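Long-range contact in SspB protein (Streptomyces clavuligerus, PDB 6JUF), which is probably a metal-dependent DNA nuclease of the SspABCD-SspE phosphorothioation-sensing system, which defends the bacterium against phages: residues I234-T246 against R256-F268. Residues are numbered along the deposited sequence; the frame is centred on the assembly and turned at random.
Sequences IAYACLDYAARTT and RLANEPGAPGRAF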
loop_
_atom_site.group_PDB
_atom_site.type_symbol
_atom_site.label_atom_id
_atom_site.label_comp_id
_atom_site.label_asym_id
_atom_site.label_seq_id
_atom_site.Cartn_x
_atom_site.Cartn_y
_atom_site.Cartn_z
ATOM N N ILE B 234 5.425 12.856 15.405
ATOM C CA ILE B 234 6.651 13.618 15.725
ATOM C C ILE B 234 6.873 13.688 17.246
ATOM O O ILE B 234 7.941 13.340 17.765
ATOM C CB ILE B 234 6.647 15.008 15.072
ATOM C CG1 ILE B 234 6.652 14.869 13.524
ATOM C CG2 ILE B 234 7.863 15.809 15.526
ATOM C CD1 ILE B 234 6.297 16.165 12.762
ATOM N N ALA B 235 5.829 14.141 17.972
ATOM C CA ALA B 235 5.959 14.287 19.432
ATOM C C ALA B 235 6.235 12.958 20.152
ATOM O O ALA B 235 7.084 12.864 21.046
ATOM C CB ALA B 235 4.712 14.984 19.985
ATOM N N TYR B 236 5.521 11.903 19.725
ATOM C CA TYR B 236 5.778 10.585 20.288
ATOM C C TYR B 236 7.286 10.201 20.085
ATOM O O TYR B 236 7.943 9.706 20.985
ATOM C CB TYR B 236 4.852 9.536 19.608
ATOM C CG TYR B 236 5.464 8.124 19.653
ATOM C CD1 TYR B 236 5.415 7.369 20.789
ATOM C CD2 TYR B 236 6.112 7.596 18.506
ATOM C CE1 TYR B 236 5.996 6.087 20.830
ATOM C CE2 TYR B 236 6.683 6.334 18.521
ATOM C CZ TYR B 236 6.649 5.593 19.712
ATOM O OH TYR B 236 7.244 4.368 19.729
ATOM N N ALA B 237 7.762 10.415 18.844
ATOM C CA ALA B 237 9.137 10.045 18.536
ATOM C C ALA B 237 10.155 10.811 19.344
ATOM O O ALA B 237 11.141 10.237 19.845
ATOM C CB ALA B 237 9.395 10.183 17.034
ATOM N N CYS B 238 9.864 12.115 19.551
ATOM C CA CYS B 238 10.734 12.932 20.405
ATOM C C CYS B 238 10.842 12.406 21.849
ATOM O O CYS B 238 11.916 12.277 22.416
ATOM C CB CYS B 238 10.271 14.398 20.381
ATOM S SG CYS B 238 10.500 15.227 18.798
ATOM N N LEU B 239 9.668 12.089 22.413
ATOM C CA LEU B 239 9.595 11.571 23.786
ATOM C C LEU B 239 10.170 10.168 23.903
ATOM O O LEU B 239 10.887 9.858 24.874
ATOM C CB LEU B 239 8.154 11.636 24.270
ATOM C CG LEU B 239 7.616 13.036 24.571
ATOM C CD1 LEU B 239 6.058 12.992 24.506
ATOM C CD2 LEU B 239 8.108 13.607 25.899
ATOM N N ASP B 240 9.896 9.340 22.863
ATOM C CA ASP B 240 10.447 7.983 22.843
ATOM C C ASP B 240 11.984 8.045 22.772
ATOM O O ASP B 240 12.685 7.279 23.425
ATOM C CB ASP B 240 9.877 7.261 21.641
ATOM C CG ASP B 240 10.242 5.784 21.582
ATOM O OD1 ASP B 240 10.058 5.068 22.585
ATOM O OD2 ASP B 240 10.718 5.356 20.503
ATOM N N TYR B 241 12.483 9.019 21.962
ATOM C CA TYR B 241 13.935 9.219 21.852
ATOM C C TYR B 241 14.537 9.586 23.220
ATOM O O TYR B 241 15.530 9.010 23.667
ATOM C CB TYR B 241 14.274 10.257 20.777
ATOM C CG TYR B 241 15.757 10.370 20.586
ATOM C CD1 TYR B 241 16.443 9.399 19.793
ATOM C CD2 TYR B 241 16.505 11.366 21.201
ATOM C CE1 TYR B 241 17.826 9.501 19.658
ATOM C CE2 TYR B 241 17.886 11.434 21.072
ATOM C CZ TYR B 241 18.529 10.500 20.288
ATOM O OH TYR B 241 19.877 10.534 20.146
ATOM N N ALA B 242 13.911 10.562 23.894
ATOM C CA ALA B 242 14.348 10.973 25.212
ATOM C C ALA B 242 14.372 9.801 26.199
ATOM O O ALA B 242 15.273 9.674 27.027
ATOM C CB ALA B 242 13.464 12.110 25.704
ATOM N N ALA B 243 13.345 8.949 26.095
ATOM C CA ALA B 243 13.168 7.779 26.944
ATOM C C ALA B 243 14.309 6.744 26.878
ATOM O O ALA B 243 14.443 5.941 27.760
ATOM C CB ALA B 243 11.831 7.119 26.667
ATOM N N ARG B 244 15.087 6.788 25.804
ATOM C CA ARG B 244 16.226 5.917 25.674
ATOM C C ARG B 244 17.208 6.147 26.818
ATOM O O ARG B 244 17.886 5.224 27.193
ATOM C CB ARG B 244 16.940 6.194 24.344
ATOM C CG ARG B 244 16.089 5.839 23.154
ATOM C CD ARG B 244 16.892 6.150 21.884
ATOM N NE ARG B 244 16.090 5.903 20.657
ATOM C CZ ARG B 244 16.590 5.758 19.438
ATOM N NH1 ARG B 244 17.913 5.898 19.169
ATOM N NH2 ARG B 244 15.728 5.489 18.425
ATOM N N THR B 245 17.256 7.360 27.370
ATOM C CA THR B 245 18.298 7.685 28.353
ATOM C C THR B 245 17.698 8.158 29.682
ATOM O O THR B 245 18.402 8.320 30.671
ATOM C CB THR B 245 19.311 8.717 27.825
ATOM O OG1 THR B 245 18.614 9.899 27.425
ATOM C CG2 THR B 245 20.085 8.176 26.644
ATOM N N THR B 246 16.389 8.388 29.733
ATOM C CA THR B 246 15.821 8.723 31.050
ATOM C C THR B 246 14.423 8.210 31.290
ATOM O O THR B 246 13.615 8.122 30.368
ATOM C CB THR B 246 15.913 10.222 31.394
ATOM O OG1 THR B 246 15.449 10.424 32.743
ATOM C CG2 THR B 246 15.123 11.087 30.459
ATOM N N ARG B 256 19.234 18.862 19.581
ATOM C CA ARG B 256 19.483 17.403 19.595
ATOM C C ARG B 256 18.370 16.643 18.880
ATOM O O ARG B 256 18.645 15.715 18.100
ATOM C CB ARG B 256 19.613 16.877 21.008
ATOM C CG ARG B 256 20.963 17.233 21.668
ATOM C CD ARG B 256 20.970 16.758 23.106
ATOM N NE ARG B 256 20.843 15.298 23.136
ATOM C CZ ARG B 256 20.448 14.574 24.178
ATOM N NH1 ARG B 256 20.112 15.149 25.336
ATOM N NH2 ARG B 256 20.376 13.243 24.049
ATOM N N LEU B 257 17.111 17.011 19.143
ATOM C CA LEU B 257 16.029 16.350 18.392
ATOM C C LEU B 257 16.155 16.484 16.868
ATOM O O LEU B 257 15.874 15.527 16.129
ATOM C CB LEU B 257 14.644 16.826 18.843
ATOM C CG LEU B 257 14.219 16.423 20.270
ATOM C CD1 LEU B 257 12.976 17.246 20.627
ATOM C CD2 LEU B 257 13.950 14.911 20.397
ATOM N N ALA B 258 16.578 17.655 16.403
ATOM C CA ALA B 258 16.726 17.939 14.995
ATOM C C ALA B 258 17.983 17.312 14.416
ATOM O O ALA B 258 17.960 17.002 13.231
ATOM C CB ALA B 258 16.804 19.464 14.795
ATOM N N ASN B 259 19.082 17.218 15.200
ATOM C CA ASN B 259 20.385 16.914 14.585
ATOM C C ASN B 259 21.119 15.641 15.034
ATOM O O ASN B 259 22.055 15.186 14.336
ATOM C CB ASN B 259 21.318 18.099 14.795
ATOM C CG ASN B 259 20.762 19.363 14.184
ATOM O OD1 ASN B 259 20.420 19.389 13.034
ATOM N ND2 ASN B 259 20.627 20.397 14.973
ATOM N N GLU B 260 20.798 15.138 16.226
ATOM C CA GLU B 260 21.538 14.040 16.811
ATOM C C GLU B 260 21.258 12.769 16.008
ATOM O O GLU B 260 20.104 12.480 15.704
ATOM C CB GLU B 260 21.141 13.817 18.264
ATOM C CG GLU B 260 22.054 12.921 19.079
ATOM C CD GLU B 260 21.846 13.156 20.553
ATOM O OE1 GLU B 260 22.461 14.098 21.094
ATOM O OE2 GLU B 260 21.056 12.417 21.152
ATOM N N PRO B 261 22.274 12.022 15.654
ATOM C CA PRO B 261 22.032 10.715 15.040
ATOM C C PRO B 261 21.131 9.871 15.930
ATOM O O PRO B 261 21.338 9.718 17.130
ATOM C CB PRO B 261 23.458 10.121 14.887
ATOM C CG PRO B 261 24.271 11.364 14.644
ATOM C CD PRO B 261 23.693 12.419 15.588
ATOM N N GLY B 262 20.088 9.316 15.323
ATOM C CA GLY B 262 19.090 8.476 16.015
ATOM C C GLY B 262 17.772 9.197 16.276
ATOM O O GLY B 262 16.730 8.556 16.533
ATOM N N ALA B 263 17.805 10.530 16.253
ATOM C CA ALA B 263 16.668 11.314 16.732
ATOM C C ALA B 263 15.695 11.601 15.566
ATOM O O ALA B 263 15.998 11.266 14.406
ATOM C CB ALA B 263 17.177 12.590 17.441
ATOM N N PRO B 264 14.540 12.200 15.822
ATOM C CA PRO B 264 13.525 12.342 14.797
ATOM C C PRO B 264 13.897 13.235 13.613
ATOM O O PRO B 264 13.404 13.005 12.493
ATOM C CB PRO B 264 12.329 12.963 15.558
ATOM C CG PRO B 264 12.523 12.442 16.940
ATOM C CD PRO B 264 14.013 12.477 17.170
ATOM N N GLY B 265 14.767 14.240 13.819
ATOM C CA GLY B 265 15.143 15.062 12.717
ATOM C C GLY B 265 15.793 14.262 11.594
ATOM O O GLY B 265 15.435 14.400 10.416
ATOM N N ARG B 266 16.759 13.444 11.913
ATOM C CA ARG B 266 17.419 12.603 10.903
ATOM C C ARG B 266 16.542 11.417 10.483
ATOM O O ARG B 266 16.691 10.942 9.352
ATOM C CB ARG B 266 18.779 12.117 11.397
ATOM C CG ARG B 266 19.927 13.101 11.141
ATOM C CD ARG B 266 20.763 12.394 10.061
ATOM N NE ARG B 266 22.082 12.890 10.160
ATOM C CZ ARG B 266 23.113 12.407 9.555
ATOM N NH1 ARG B 266 23.001 11.356 8.695
ATOM N NH2 ARG B 266 24.229 13.039 9.756
ATOM N N ALA B 267 15.656 10.951 11.351
ATOM C CA ALA B 267 14.862 9.768 10.988
ATOM C C ALA B 267 13.752 10.154 10.008
ATOM O O ALA B 267 13.483 9.452 9.039
ATOM C CB ALA B 267 14.218 9.093 12.233
ATOM N N PHE B 268 13.138 11.280 10.270
ATOM C CA PHE B 268 12.018 11.746 9.443
ATOM C C PHE B 268 12.443 12.765 8.397
ATOM O O PHE B 268 11.609 13.184 7.590
ATOM C CB PHE B 268 10.869 12.321 10.301
ATOM C CG PHE B 268 10.291 11.337 11.317
ATOM C CD1 PHE B 268 10.144 9.972 10.990
ATOM C CD2 PHE B 268 9.760 11.796 12.505
ATOM C CE1 PHE B 268 9.513 9.078 11.878
ATOM C CE2 PHE B 268 9.126 10.911 13.404
ATOM C CZ PHE B 268 8.978 9.560 13.072
#
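The phenol ring of Tyr241 carries Ala263 CB over the centre of one face, a CH-pi contact 3.7 Å from the centroid, while Glu260 OE2 meets its edge in plane and Gly262 O approaches obliquely. Tyr241 CD1 in turn lies 3.5 Å above one face of the Arg244 guanidinium, toward its rim. This exemplifies a helix packed, through a tyrosine, against the turn joining two short helices, with Ala263 as N-cap of the second. CG anti to the backbone N (chi1 -175°) carries the ring to the type II turn Glu260-Ala263, where Gly262, at positive phi, lets ring and Arg244 come close. Tyr241 OH donates to Glu260 OE2; the modelled 2.4 Å is doubtfully short. Arg256 grips this carboxylate side-on in a salt bridge: NE reaches OE1 at 2.9 Å, 32° out of the carboxylate plane. NH2 meets OE2 within the guanidinium plane. The paired grip restrains carboxylate rotation, and the arginine's charge probably favours the ionised form. Nearer the start of 234-246, packing is apolar: Cys238 SG touches Leu257 CD1 at 3.7 Å, and Pro264 CG rests on Ala237 and Cys238. The N-to-C directions of segments 234-243 and 264-268 differ by 127°; Trp115 of helix 107-118 touches Ala237, Ile275 of helix 272-285 touches Cys238, and strand 250-253 intervenes in the chain.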